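Calcium-regulated actin-bundling protein (Dictyostelium discoideum, PDB 4X3N) bundles actin filaments under calcium regulation and may contribute to the structure and reorganization of filopodia and pseudopodia during cell movement. Local coordinates at residues 58-63 / 122-127; 71-76 / 88-93; 105-110 / 127-132. All blocks are in the same frame, centred on the assembly; numbering follows the deposited sequence.

Three interactions illustrate how the helical region that contains a calcium site is tied together by contacts between parts distant in sequence. Going from the N terminus, 58-63 opens interaction 1, which closes only at 122-127. Interaction 2 is nested inside that loop: 71-76, farther along the same helix 61-79, meets 88-93, the run that leads into strand 93-95. Next comes 105-110 in helix 96-111, which closes interaction 3 with 127-132. Because 122-127 lies between these two segments, interactions 1 and 3 cross, and they share P127. Helices 61-79 and 96-111 are thereby joined to the connection that leads into helix 132-143, and T71 touches Q105 and L106 between interactions 2 and 3.

Interaction 1 (58-63 / 122-127); sequences SKEAEF and YPISQP
F63 offers one ring face to S125 and lays its own CB over a face of the Y122 ring. S125 CB sits 3.6 Å from the F63 ring centroid in a CH-pi contact, and F63 CB lies 4.0 Å from the centroid of the Y122 ring. The rings themselves are neither stacked nor edge-to-face, their planes standing 54° apart. In the plane of the Y122 ring, the carbonyl O of K59 approaches CE1 to 3.2 Å. F63 reaches S125 because its CG is anti to the backbone N (chi1 -175°). An alanine here would keep the CB over Y122, but S125 would probably lose the ring beneath it and a gap would open toward C110. Beside the rings, S125 OG donates to the anti lone pair of E60 OE1 at 2.6 Å, and a water links E60 OE2 to I124 N. Y122 O is gripped twice, Q126 NE2 (167°) and S125 N reaching it from opposite faces of the carbonyl plane. The 3-10 turn 123-125 is thus fastened to the start of helix 61-79, with helix 96-111 flanking F63 and P127, and helix 273-290 flanking A61 and E62.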
ATOM      1  N   SER A  58       5.289 -16.881  30.502  1.00 21.85           N
ATOM      2  CA  SER A  58       4.952 -15.836  31.459  1.00 23.55           C
ATOM      3  C   SER A  58       6.151 -14.992  31.895  1.00 21.74           C
ATOM      4  O   SER A  58       6.033 -13.774  32.145  1.00 21.63           O
ATOM      5  CB  SER A  58       4.271 -16.456  32.721  1.00 24.63           C
ATOM      6  OG  SER A  58       5.173 -17.243  33.488  1.00 24.27           O
ATOM      7  N   LYS A  59       7.316 -15.623  31.992  1.00 24.02           N
ATOM      8  CA  LYS A  59       8.489 -14.873  32.464  1.00 24.03           C
ATOM      9  C   LYS A  59       9.079 -13.920  31.447  1.00 24.65           C
ATOM     10  O   LYS A  59       9.895 -13.041  31.823  1.00 25.97           O
ATOM     11  CB  LYS A  59       9.551 -15.848  32.940  1.00 32.40           C
ATOM     12  CG  LYS A  59       9.122 -16.709  34.140  1.00 39.87           C
ATOM     13  CD  LYS A  59      10.043 -17.937  34.329  1.00 50.56           C
ATOM     14  CE  LYS A  59      11.523 -17.525  34.359  1.00 54.83           C
ATOM     15  NZ  LYS A  59      12.493 -18.492  34.953  1.00 57.05           N
ATOM     16  N   GLU A  60       8.679 -14.052  30.170  1.00 21.42           N
ATOM     17  CA  GLU A  60       9.071 -13.083  29.147  1.00 20.29           C
ATOM     18  C   GLU A  60       8.048 -11.996  28.985  1.00 21.81           C
ATOM     19  O   GLU A  60       8.255 -11.048  28.230  1.00 20.28           O
ATOM     20  CB  GLU A  60       9.210 -13.741  27.806  1.00 21.26           C
ATOM     21  CG  GLU A  60      10.033 -15.009  27.873  1.00 25.32           C
ATOM     22  CD  GLU A  60      11.444 -14.808  28.411  1.00 26.15           C
ATOM     23  OE1 GLU A  60      12.190 -13.975  27.826  1.00 29.69           O
ATOM     24  OE2 GLU A  60      11.826 -15.571  29.361  1.00 27.36           O
ATOM     25  N   ALA A  61       6.955 -12.105  29.699  1.00 24.82           N
ATOM     26  CA  ALA A  61       5.910 -11.104  29.526  1.00 23.38           C
ATOM     27  C   ALA A  61       6.442  -9.700  29.601  1.00 22.52           C
ATOM     28  O   ALA A  61       6.146  -8.852  28.753  1.00 24.18           O
ATOM     29  CB  ALA A  61       4.784 -11.325  30.526  1.00 22.04           C
ATOM     30  N   GLU A  62       7.271  -9.425  30.565  1.00 21.70           N
ATOM     31  CA  GLU A  62       7.825  -8.105  30.719  1.00 21.61           C
ATOM     32  C   GLU A  62       8.613  -7.621  29.490  1.00 22.01           C
ATOM     33  O   GLU A  62       8.532  -6.471  29.123  1.00 20.75           O
ATOM     34  CB  GLU A  62       8.698  -8.017  31.975  1.00 21.38           C
ATOM     35  CG  GLU A  62       9.302  -6.652  32.206  1.00 21.33           C
ATOM     36  CD  GLU A  62       8.252  -5.571  32.395  1.00 24.33           C
ATOM     37  OE1 GLU A  62       7.085  -5.854  32.749  1.00 24.05           O
ATOM     38  OE2 GLU A  62       8.573  -4.408  32.100  1.00 23.99           O
ATOM     39  N   PHE A  63       9.366  -8.507  28.869  1.00 22.37           N
ATOM     40  CA  PHE A  63      10.056  -8.124  27.687  1.00 24.49           C
ATOM     41  C   PHE A  63       9.072  -7.874  26.538  1.00 20.61           C
ATOM     42  O   PHE A  63       9.217  -6.967  25.729  1.00 23.57           O
ATOM     43  CB  PHE A  63      10.977  -9.263  27.303  1.00 24.45           C
ATOM     44  CG  PHE A  63      11.849  -8.953  26.152  1.00 28.18           C
ATOM     45  CD1 PHE A  63      11.383  -9.118  24.833  1.00 28.55           C
ATOM     46  CD2 PHE A  63      13.176  -8.556  26.355  1.00 26.48           C
ATOM     47  CE1 PHE A  63      12.216  -8.829  23.762  1.00 30.76           C
ATOM     48  CE2 PHE A  63      14.012  -8.286  25.277  1.00 27.55           C
ATOM     49  CZ  PHE A  63      13.535  -8.382  23.980  1.00 28.71           C
ATOM     50  N   TYR A 122      16.280 -12.121  29.842  1.00 32.88           N
ATOM     51  CA  TYR A 122      15.294 -12.713  28.917  1.00 28.95           C
ATOM     52  C   TYR A 122      15.963 -13.362  27.721  1.00 31.95           C
ATOM     53  O   TYR A 122      15.709 -12.946  26.584  1.00 30.93           O
ATOM     54  CB  TYR A 122      14.361 -11.608  28.433  1.00 29.01           C
ATOM     55  CG  TYR A 122      13.699 -10.848  29.563  1.00 26.06           C
ATOM     56  CD1 TYR A 122      12.649 -11.417  30.265  1.00 27.64           C
ATOM     57  CD2 TYR A 122      14.161  -9.628  29.963  1.00 26.30           C
ATOM     58  CE1 TYR A 122      12.034 -10.747  31.275  1.00 27.49           C
ATOM     59  CE2 TYR A 122      13.558  -8.940  31.000  1.00 25.21           C
ATOM     60  CZ  TYR A 122      12.498  -9.535  31.641  1.00 26.55           C
ATOM     61  OH  TYR A 122      11.838  -8.946  32.642  1.00 28.87           O
ATOM     62  N   PRO A 123      16.830 -14.390  27.955  1.00 32.49           N
ATOM     63  CA  PRO A 123      17.597 -14.906  26.830  1.00 31.85           C
ATOM     64  C   PRO A 123      16.682 -15.392  25.702  1.00 29.65           C
ATOM     65  O   PRO A 123      16.935 -15.127  24.552  1.00 30.28           O
ATOM     66  CB  PRO A 123      18.391 -16.090  27.450  1.00 32.18           C
ATOM     67  CG  PRO A 123      17.705 -16.392  28.756  1.00 32.96           C
ATOM     68  CD  PRO A 123      17.228 -15.042  29.217  1.00 34.24           C
ATOM     69  N   ILE A 124      15.597 -16.072  26.034  1.00 30.57           N
ATOM     70  CA  ILE A 124      14.789 -16.706  24.988  1.00 30.15           C
ATOM     71  C   ILE A 124      14.038 -15.643  24.150  1.00 28.70           C
ATOM     72  O   ILE A 124      13.571 -15.930  23.064  1.00 27.78           O
ATOM     73  CB  ILE A 124      13.846 -17.768  25.578  1.00 33.27           C
ATOM     74  CG1 ILE A 124      13.314 -18.647  24.473  1.00 36.80           C
ATOM     75  CG2 ILE A 124      12.696 -17.126  26.313  1.00 34.47           C
ATOM     76  CD1 ILE A 124      12.273 -19.651  24.918  1.00 41.67           C
ATOM     77  N   SER A 125      13.955 -14.416  24.651  1.00 23.84           N
ATOM     78  CA  SER A 125      13.408 -13.342  23.910  1.00 24.99           C
ATOM     79  C   SER A 125      14.368 -12.611  23.011  1.00 24.82           C
ATOM     80  O   SER A 125      13.953 -11.716  22.351  1.00 22.44           O
ATOM     81  CB  SER A 125      12.822 -12.325  24.887  1.00 24.84           C
ATOM     82  OG  SER A 125      11.695 -12.837  25.518  1.00 23.01           O
ATOM     83  N   GLN A 126      15.667 -12.944  23.001  1.00 26.36           N
ATOM     84  CA  GLN A 126      16.601 -12.094  22.304  1.00 26.64           C
ATOM     85  C   GLN A 126      16.418 -12.287  20.818  1.00 28.64           C
ATOM     86  O   GLN A 126      16.349 -13.414  20.371  1.00 28.59           O
ATOM     87  CB  GLN A 126      18.074 -12.436  22.647  1.00 30.24           C
ATOM     88  CG  GLN A 126      18.462 -12.018  24.075  1.00 28.52           C
ATOM     89  CD  GLN A 126      17.916 -10.672  24.465  1.00 26.84           C
ATOM     90  OE1 GLN A 126      18.426  -9.618  24.041  1.00 26.29           O
ATOM     91  NE2 GLN A 126      16.907 -10.684  25.341  1.00 26.35           N
ATOM     92  N   PRO A 127      16.398 -11.196  20.050  1.00 26.02           N
ATOM     93  CA  PRO A 127      16.332 -11.312  18.579  1.00 28.66           C
ATOM     94  C   PRO A 127      17.681 -11.749  18.014  1.00 32.07           C
ATOM     95  O   PRO A 127      18.630 -11.872  18.763  1.00 34.37           O
ATOM     96  CB  PRO A 127      16.025  -9.918  18.124  1.00 24.24           C
ATOM     97  CG  PRO A 127      16.553  -9.040  19.227  1.00 27.00           C
ATOM     98  CD  PRO A 127      16.469  -9.797  20.506  1.00 25.51           C
TER
HETATM   99  O   HOH W   1      14.538 -16.344  28.793  1.00 35.49           O

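Interaction 2 (71-76 / 88-93); sequences TIKYAD and YDEGND
The hydroxyl of Y88 donates to D76 OD2 across a short 2.6 Å bond, and this pair is the hub of the contact. The acceptor uses its anti lone pair and lies in the plane of the tyrosine ring, at its edge, with carboxylate and ring planes 70° apart. The same hydroxyl accepts from G91 N at 3.0 Å, so it is gripped from helix and loop alike. G91 CA packs 3.3 Å from D76 OD2, where a side chain would have no room. The aliphatic part of K73 crosses the ring obliquely at CE2, K73 CB coming within 4.0 Å of Y88 CE2. D76 extends toward the loop because its CG is anti to the backbone N (chi1 -165°). Its other oxygen, OD1, takes a bond from a water that also donates to D93 O, bridging helix and loop at 2.9 Å to each. Farther out, K80 forms a salt bridge with D76 OD2, which would probably favour the charged carboxylate. K73 NZ turns to E70, and E90 OE2 takes a bond from W69. D93 pairs with R150, one of the calcium-site residues, and strand 93-95 runs antiparallel to strand 150-152. Helix 61-79, this loop and helix 96-111 are consistent with a noncanonical partner of the calcium-binding EF-hand, the two loops joined by the short sheet usual in paired EF-hands.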
ATOM      1  N   THR A  71       8.635  -1.511  20.596  1.00 21.58           N
ATOM      2  CA  THR A  71       9.394  -1.357  19.390  1.00 22.06           C
ATOM      3  C   THR A  71       8.512  -1.457  18.127  1.00 23.92           C
ATOM      4  O   THR A  71       8.767  -0.746  17.166  1.00 23.20           O
ATOM      5  CB  THR A  71      10.593  -2.315  19.351  1.00 22.36           C
ATOM      6  OG1 THR A  71      11.313  -2.166  20.565  1.00 21.32           O
ATOM      7  CG2 THR A  71      11.492  -1.997  18.194  1.00 23.59           C
ATOM      8  N   ILE A  72       7.481  -2.308  18.131  1.00 22.22           N
ATOM      9  CA  ILE A  72       6.680  -2.504  16.948  1.00 21.03           C
ATOM     10  C   ILE A  72       5.813  -1.307  16.807  1.00 21.19           C
ATOM     11  O   ILE A  72       5.586  -0.829  15.669  1.00 21.15           O
ATOM     12  CB  ILE A  72       5.905  -3.868  16.909  1.00 20.64           C
ATOM     13  CG1 ILE A  72       5.487  -4.249  15.480  1.00 19.53           C
ATOM     14  CG2 ILE A  72       4.701  -3.868  17.809  1.00 19.77           C
ATOM     15  CD1 ILE A  72       5.031  -5.714  15.250  1.00 20.64           C
ATOM     16  N   LYS A  73       5.372  -0.767  17.929  1.00 19.36           N
ATOM     17  CA  LYS A  73       4.638   0.458  17.915  1.00 22.22           C
ATOM     18  C   LYS A  73       5.432   1.610  17.348  1.00 24.18           C
ATOM     19  O   LYS A  73       4.887   2.377  16.542  1.00 24.68           O
ATOM     20  CB  LYS A  73       4.142   0.853  19.286  1.00 22.92           C
ATOM     21  CG  LYS A  73       3.072  -0.082  19.809  1.00 25.71           C
ATOM     22  CD  LYS A  73       2.397   0.514  21.012  1.00 29.11           C
ATOM     23  CE  LYS A  73       3.346   0.507  22.180  1.00 26.97           C
ATOM     24  NZ  LYS A  73       2.639   1.118  23.324  1.00 26.90           N
ATOM     25  N   TYR A  74       6.673   1.765  17.757  1.00 27.84           N
ATOM     26  CA  TYR A  74       7.468   2.856  17.209  1.00 30.81           C
ATOM     27  C   TYR A  74       7.695   2.698  15.702  1.00 30.40           C
ATOM     28  O   TYR A  74       7.691   3.677  14.994  1.00 25.14           O
ATOM     29  CB  TYR A  74       8.788   3.029  17.917  1.00 34.28           C
ATOM     30  CG  TYR A  74       8.603   3.976  19.098  1.00 42.63           C
ATOM     31  CD1 TYR A  74       8.497   5.345  18.902  1.00 47.90           C
ATOM     32  CD2 TYR A  74       8.460   3.489  20.392  1.00 50.13           C
ATOM     33  CE1 TYR A  74       8.297   6.205  19.966  1.00 52.41           C
ATOM     34  CE2 TYR A  74       8.257   4.336  21.464  1.00 53.79           C
ATOM     35  CZ  TYR A  74       8.175   5.686  21.246  1.00 55.98           C
ATOM     36  OH  TYR A  74       7.987   6.523  22.315  1.00 61.93           O
ATOM     37  N   ALA A  75       7.888   1.470  15.248  1.00 28.39           N
ATOM     38  CA  ALA A  75       8.095   1.216  13.810  1.00 25.80           C
ATOM     39  C   ALA A  75       6.867   1.562  13.011  1.00 24.74           C
ATOM     40  O   ALA A  75       6.977   2.238  11.965  1.00 25.86           O
ATOM     41  CB  ALA A  75       8.559  -0.198  13.581  1.00 25.01           C
ATOM     42  N   ASP A  76       5.690   1.201  13.544  1.00 23.64           N
ATOM     43  CA  ASP A  76       4.413   1.556  12.963  1.00 23.58           C
ATOM     44  C   ASP A  76       4.152   3.076  12.947  1.00 27.11           C
ATOM     45  O   ASP A  76       3.713   3.648  11.923  1.00 24.77           O
ATOM     46  CB  ASP A  76       3.264   0.854  13.710  1.00 22.75           C
ATOM     47  CG  ASP A  76       1.985   0.893  12.951  1.00 22.22           C
ATOM     48  OD1 ASP A  76       1.960   0.593  11.753  1.00 24.20           O
ATOM     49  OD2 ASP A  76       0.948   1.227  13.524  1.00 22.78           O
ATOM     50  N   TYR A  88      -1.201   8.387  18.625  1.00 28.21           N
ATOM     51  CA  TYR A  88      -1.034   7.199  17.822  1.00 25.37           C
ATOM     52  C   TYR A  88      -2.199   6.271  18.036  1.00 26.31           C
ATOM     53  O   TYR A  88      -2.452   5.915  19.151  1.00 25.99           O
ATOM     54  CB  TYR A  88       0.317   6.594  18.219  1.00 25.13           C
ATOM     55  CG  TYR A  88       0.535   5.257  17.675  1.00 23.83           C
ATOM     56  CD1 TYR A  88       0.507   5.045  16.308  1.00 23.78           C
ATOM     57  CD2 TYR A  88       0.754   4.157  18.523  1.00 24.86           C
ATOM     58  CE1 TYR A  88       0.748   3.792  15.799  1.00 23.04           C
ATOM     59  CE2 TYR A  88       0.941   2.903  18.014  1.00 22.12           C
ATOM     60  CZ  TYR A  88       0.907   2.732  16.665  1.00 21.50           C
ATOM     61  OH  TYR A  88       1.102   1.529  16.130  1.00 22.43           O
ATOM     62  N   ASP A  89      -2.923   5.861  16.986  1.00 25.36           N
ATOM     63  CA  ASP A  89      -3.952   4.852  17.117  1.00 26.46           C
ATOM     64  C   ASP A  89      -3.230   3.521  16.771  1.00 25.24           C
ATOM     65  O   ASP A  89      -2.641   3.358  15.696  1.00 25.88           O
ATOM     66  CB  ASP A  89      -5.099   5.055  16.143  1.00 28.92           C
ATOM     67  CG  ASP A  89      -5.846   6.369  16.343  1.00 31.70           C
ATOM     68  OD1 ASP A  89      -6.106   6.747  17.486  1.00 28.28           O
ATOM     69  OD2 ASP A  89      -6.184   7.003  15.320  1.00 35.15           O
ATOM     70  N   GLU A  90      -3.267   2.602  17.707  1.00 22.71           N
ATOM     71  CA  GLU A  90      -2.442   1.413  17.661  1.00 23.95           C
ATOM     72  C   GLU A  90      -2.674   0.593  16.378  1.00 22.98           C
ATOM     73  O   GLU A  90      -3.792   0.310  16.027  1.00 19.93           O
ATOM     74  CB  GLU A  90      -2.729   0.560  18.891  1.00 26.97           C
ATOM     75  CG  GLU A  90      -1.610  -0.445  19.143  1.00 29.77           C
ATOM     76  CD  GLU A  90      -1.837  -1.357  20.330  1.00 26.46           C
ATOM     77  OE1 GLU A  90      -2.834  -1.281  21.017  1.00 30.69           O
ATOM     78  OE2 GLU A  90      -0.960  -2.174  20.557  1.00 26.08           O
ATOM     79  N   GLY A  91      -1.584   0.145  15.734  1.00 24.39           N
ATOM     80  CA  GLY A  91      -1.650  -0.613  14.480  1.00 23.04           C
ATOM     81  C   GLY A  91      -1.738  -2.118  14.641  1.00 23.82           C
ATOM     82  O   GLY A  91      -2.107  -2.578  15.696  1.00 25.45           O
ATOM     83  N   ASN A  92      -1.493  -2.871  13.561  1.00 21.24           N
ATOM     84  CA  ASN A  92      -1.637  -4.312  13.566  1.00 19.99           C
ATOM     85  C   ASN A  92      -0.543  -5.060  12.841  1.00 20.36           C
ATOM     86  O   ASN A  92      -0.165  -6.164  13.295  1.00 19.83           O
ATOM     87  CB  ASN A  92      -2.964  -4.792  12.962  1.00 21.21           C
ATOM     88  CG  ASN A  92      -3.410  -4.040  11.665  1.00 23.72           C
ATOM     89  OD1 ASN A  92      -2.647  -3.397  10.977  1.00 24.04           O
ATOM     90  ND2 ASN A  92      -4.697  -4.114  11.386  1.00 23.06           N
ATOM     91  N   ASP A  93      -0.086  -4.552  11.705  1.00 18.07           N
ATOM     92  CA  ASP A  93       0.987  -5.251  10.999  1.00 18.02           C
ATOM     93  C   ASP A  93       1.873  -4.292  10.149  1.00 19.25           C
ATOM     94  O   ASP A  93       1.590  -3.116   9.995  1.00 21.08           O
ATOM     95  CB  ASP A  93       0.401  -6.399  10.280  1.00 19.68           C
ATOM     96  CG  ASP A  93      -0.545  -5.990   9.112  1.00 19.17           C
ATOM     97  OD1 ASP A  93      -0.333  -4.961   8.480  1.00 20.93           O
ATOM     98  OD2 ASP A  93      -1.547  -6.648   8.912  1.00 19.16           O
TER
HETATM   99  O   HOH W   2       2.577  -0.481   9.174  1.00 22.22           O
HETATM  100  O   HOH W   3      -0.432  -1.175  11.285  1.00 26.44           O

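Interaction 3 (105-110 / 127-132); sequences QLCKFC and PQMLTA
C107 fits between P127 and M129, and its side chain can be followed in two steps. From the helix, its CB meets the sulfur of M129, at 3.6 Å from SD, with the methyl CE close by. One bond farther, the thiol SG is placed beside its own backbone N, anti to the carbonyl carbon (chi1 -68°), and so comes alongside the loop backbone, 3.5 Å from Q128 O. The same sulfur also touches P127 CB at 3.9 Å. The proline ring then spreads over one turn of helix: its CG packs 4.0 Å from L106 CB, and its CD lies 3.6 Å from the sulfur of C110. M129 approaches from the other side of C107, its side chain bent at CB-CG (chi2 78°) and again at CG-SD, which turns SD and CE onto C107 while the backbone continues toward helix 132-143. The contacts across the two segments are thus largely apolar and sulfur-rich. Q128 O accepts a bond from R135, and R135 also touches C107 and L130, linking the loop to the next helix. T131 N-caps that helix, its OG1 bonding to K134 N. Helix 132-143 leads directly into the calcium-binding loop seen here, so the contact packs the end of the connection leaving helix 96-111 back against that helix, just before the incoming helix of the site, consistent with the connection between two paired EF-hand helix-loop-helix units.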
ATOM      1  N   GLN A 105      15.749  -2.366  14.959  1.00 27.66           N
ATOM      2  CA  GLN A 105      15.643  -1.621  16.188  1.00 29.92           C
ATOM      3  C   GLN A 105      15.654  -2.544  17.413  1.00 30.46           C
ATOM      4  O   GLN A 105      16.303  -2.209  18.387  1.00 32.03           O
ATOM      5  CB  GLN A 105      14.452  -0.663  16.150  1.00 31.89           C
ATOM      6  CG  GLN A 105      14.217   0.148  17.403  1.00 39.11           C
ATOM      7  CD  GLN A 105      15.463   0.885  17.925  1.00 43.47           C
ATOM      8  OE1 GLN A 105      16.304   1.384  17.152  1.00 45.15           O
ATOM      9  NE2 GLN A 105      15.567   0.969  19.256  1.00 38.48           N
ATOM     10  N   LEU A 106      15.016  -3.716  17.344  1.00 27.23           N
ATOM     11  CA  LEU A 106      15.048  -4.673  18.413  1.00 27.21           C
ATOM     12  C   LEU A 106      16.451  -5.102  18.775  1.00 30.17           C
ATOM     13  O   LEU A 106      16.805  -5.196  19.956  1.00 27.37           O
ATOM     14  CB  LEU A 106      14.321  -5.950  18.039  1.00 28.42           C
ATOM     15  CG  LEU A 106      12.829  -6.060  18.302  1.00 28.17           C
ATOM     16  CD1 LEU A 106      12.349  -7.438  17.893  1.00 26.61           C
ATOM     17  CD2 LEU A 106      12.431  -5.724  19.757  1.00 28.05           C
ATOM     18  N   CYS A 107      17.222  -5.394  17.750  1.00 27.74           N
ATOM     19  CA  CYS A 107      18.581  -5.853  17.909  1.00 31.51           C
ATOM     20  C   CYS A 107      19.426  -4.730  18.470  1.00 31.53           C
ATOM     21  O   CYS A 107      20.245  -4.977  19.322  1.00 33.07           O
ATOM     22  CB  CYS A 107      19.167  -6.311  16.566  1.00 30.16           C
ATOM     23  SG  CYS A 107      18.449  -7.813  15.856  1.00 32.04           S
ATOM     24  N   LYS A 108      19.186  -3.508  18.041  1.00 32.87           N
ATOM     25  CA  LYS A 108      20.001  -2.399  18.520  1.00 39.52           C
ATOM     26  C   LYS A 108      19.714  -2.166  20.000  1.00 39.45           C
ATOM     27  O   LYS A 108      20.631  -1.961  20.807  1.00 34.91           O
ATOM     28  CB  LYS A 108      19.739  -1.131  17.727  1.00 41.75           C
ATOM     29  CG  LYS A 108      20.782  -0.041  17.945  1.00 48.48           C
ATOM     30  CD  LYS A 108      20.656   1.099  16.935  1.00 46.58           C
ATOM     31  CE  LYS A 108      19.447   1.971  17.239  1.00 51.05           C
ATOM     32  NZ  LYS A 108      19.699   3.429  17.000  1.00 51.17           N
ATOM     33  N   PHE A 109      18.437  -2.223  20.353  1.00 36.11           N
ATOM     34  CA  PHE A 109      18.035  -2.033  21.733  1.00 34.82           C
ATOM     35  C   PHE A 109      18.706  -3.055  22.640  1.00 33.48           C
ATOM     36  O   PHE A 109      19.354  -2.697  23.598  1.00 36.19           O
ATOM     37  CB  PHE A 109      16.541  -2.116  21.884  1.00 33.90           C
ATOM     38  CG  PHE A 109      16.085  -1.982  23.310  1.00 35.68           C
ATOM     39  CD1 PHE A 109      16.114  -3.069  24.167  1.00 36.36           C
ATOM     40  CD2 PHE A 109      15.637  -0.757  23.798  1.00 37.53           C
ATOM     41  CE1 PHE A 109      15.712  -2.934  25.475  1.00 37.87           C
ATOM     42  CE2 PHE A 109      15.187  -0.632  25.101  1.00 37.84           C
ATOM     43  CZ  PHE A 109      15.233  -1.721  25.933  1.00 36.83           C
ATOM     44  N   CYS A 110      18.584  -4.319  22.278  1.00 35.76           N
ATOM     45  CA  CYS A 110      19.105  -5.438  23.073  1.00 35.00           C
ATOM     46  C   CYS A 110      20.631  -5.527  23.121  1.00 43.44           C
ATOM     47  O   CYS A 110      21.179  -6.228  23.998  1.00 38.38           O
ATOM     48  CB  CYS A 110      18.585  -6.753  22.495  1.00 33.73           C
ATOM     49  SG  CYS A 110      16.814  -7.005  22.786  1.00 30.69           S
ATOM     50  N   PRO A 127      16.398 -11.196  20.050  1.00 26.02           N
ATOM     51  CA  PRO A 127      16.332 -11.312  18.579  1.00 28.66           C
ATOM     52  C   PRO A 127      17.681 -11.749  18.014  1.00 32.07           C
ATOM     53  O   PRO A 127      18.630 -11.872  18.763  1.00 34.37           O
ATOM     54  CB  PRO A 127      16.025  -9.918  18.124  1.00 24.24           C
ATOM     55  CG  PRO A 127      16.553  -9.040  19.227  1.00 27.00           C
ATOM     56  CD  PRO A 127      16.469  -9.797  20.506  1.00 25.51           C
ATOM     57  N   GLN A 128      17.735 -11.960  16.714  1.00 34.11           N
ATOM     58  CA  GLN A 128      18.962 -12.355  16.030  1.00 37.92           C
ATOM     59  C   GLN A 128      19.271 -11.334  14.964  1.00 34.65           C
ATOM     60  O   GLN A 128      18.407 -10.917  14.185  1.00 32.90           O
ATOM     61  CB  GLN A 128      18.793 -13.754  15.438  1.00 38.64           C
ATOM     62  CG  GLN A 128      19.844 -14.159  14.400  1.00 40.67           C
ATOM     63  CD  GLN A 128      19.477 -15.466  13.689  1.00 48.34           C
ATOM     64  OE1 GLN A 128      18.305 -15.717  13.321  1.00 50.02           O
ATOM     65  NE2 GLN A 128      20.476 -16.320  13.494  1.00 54.42           N
ATOM     66  N   MET A 129      20.524 -10.934  14.908  1.00 37.39           N
ATOM     67  CA  MET A 129      20.926  -9.929  13.937  1.00 40.88           C
ATOM     68  C   MET A 129      20.995 -10.648  12.594  1.00 35.92           C
ATOM     69  O   MET A 129      21.426 -11.789  12.524  1.00 35.99           O
ATOM     70  CB  MET A 129      22.293  -9.315  14.297  1.00 44.31           C
ATOM     71  CG  MET A 129      22.625  -8.067  13.503  1.00 51.49           C
ATOM     72  SD  MET A 129      21.755  -6.601  14.121  1.00 69.24           S
ATOM     73  CE  MET A 129      20.520  -6.182  12.858  1.00 60.68           C
ATOM     74  N   LEU A 130      20.563  -9.985  11.538  1.00 35.24           N
ATOM     75  CA  LEU A 130      20.650 -10.563  10.222  1.00 36.62           C
ATOM     76  C   LEU A 130      20.847  -9.484   9.214  1.00 38.11           C
ATOM     77  O   LEU A 130      20.321  -8.368   9.393  1.00 35.20           O
ATOM     78  CB  LEU A 130      19.339 -11.253   9.883  1.00 38.71           C
ATOM     79  CG  LEU A 130      18.884 -12.465  10.637  1.00 38.57           C
ATOM     80  CD1 LEU A 130      17.519 -12.802  10.082  1.00 37.28           C
ATOM     81  CD2 LEU A 130      19.868 -13.617  10.426  1.00 40.15           C
ATOM     82  N   THR A 131      21.531  -9.802   8.114  1.00 37.40           N
ATOM     83  CA  THR A 131      21.557  -8.836   7.000  1.00 39.01           C
ATOM     84  C   THR A 131      20.139  -8.616   6.452  1.00 38.71           C
ATOM     85  O   THR A 131      19.231  -9.424   6.662  1.00 34.22           O
ATOM     86  CB  THR A 131      22.386  -9.309   5.820  1.00 35.47           C
ATOM     87  OG1 THR A 131      21.741 -10.432   5.245  1.00 37.88           O
ATOM     88  CG2 THR A 131      23.769  -9.740   6.256  1.00 42.30           C
ATOM     89  N   ALA A 132      19.983  -7.547   5.680  1.00 37.68           N
ATOM     90  CA  ALA A 132      18.712  -7.195   5.113  1.00 35.47           C
ATOM     91  C   ALA A 132      18.158  -8.319   4.289  1.00 37.76           C
ATOM     92  O   ALA A 132      16.962  -8.614   4.339  1.00 34.34           O
ATOM     93  CB  ALA A 132      18.858  -5.961   4.253  1.00 36.81           C
TER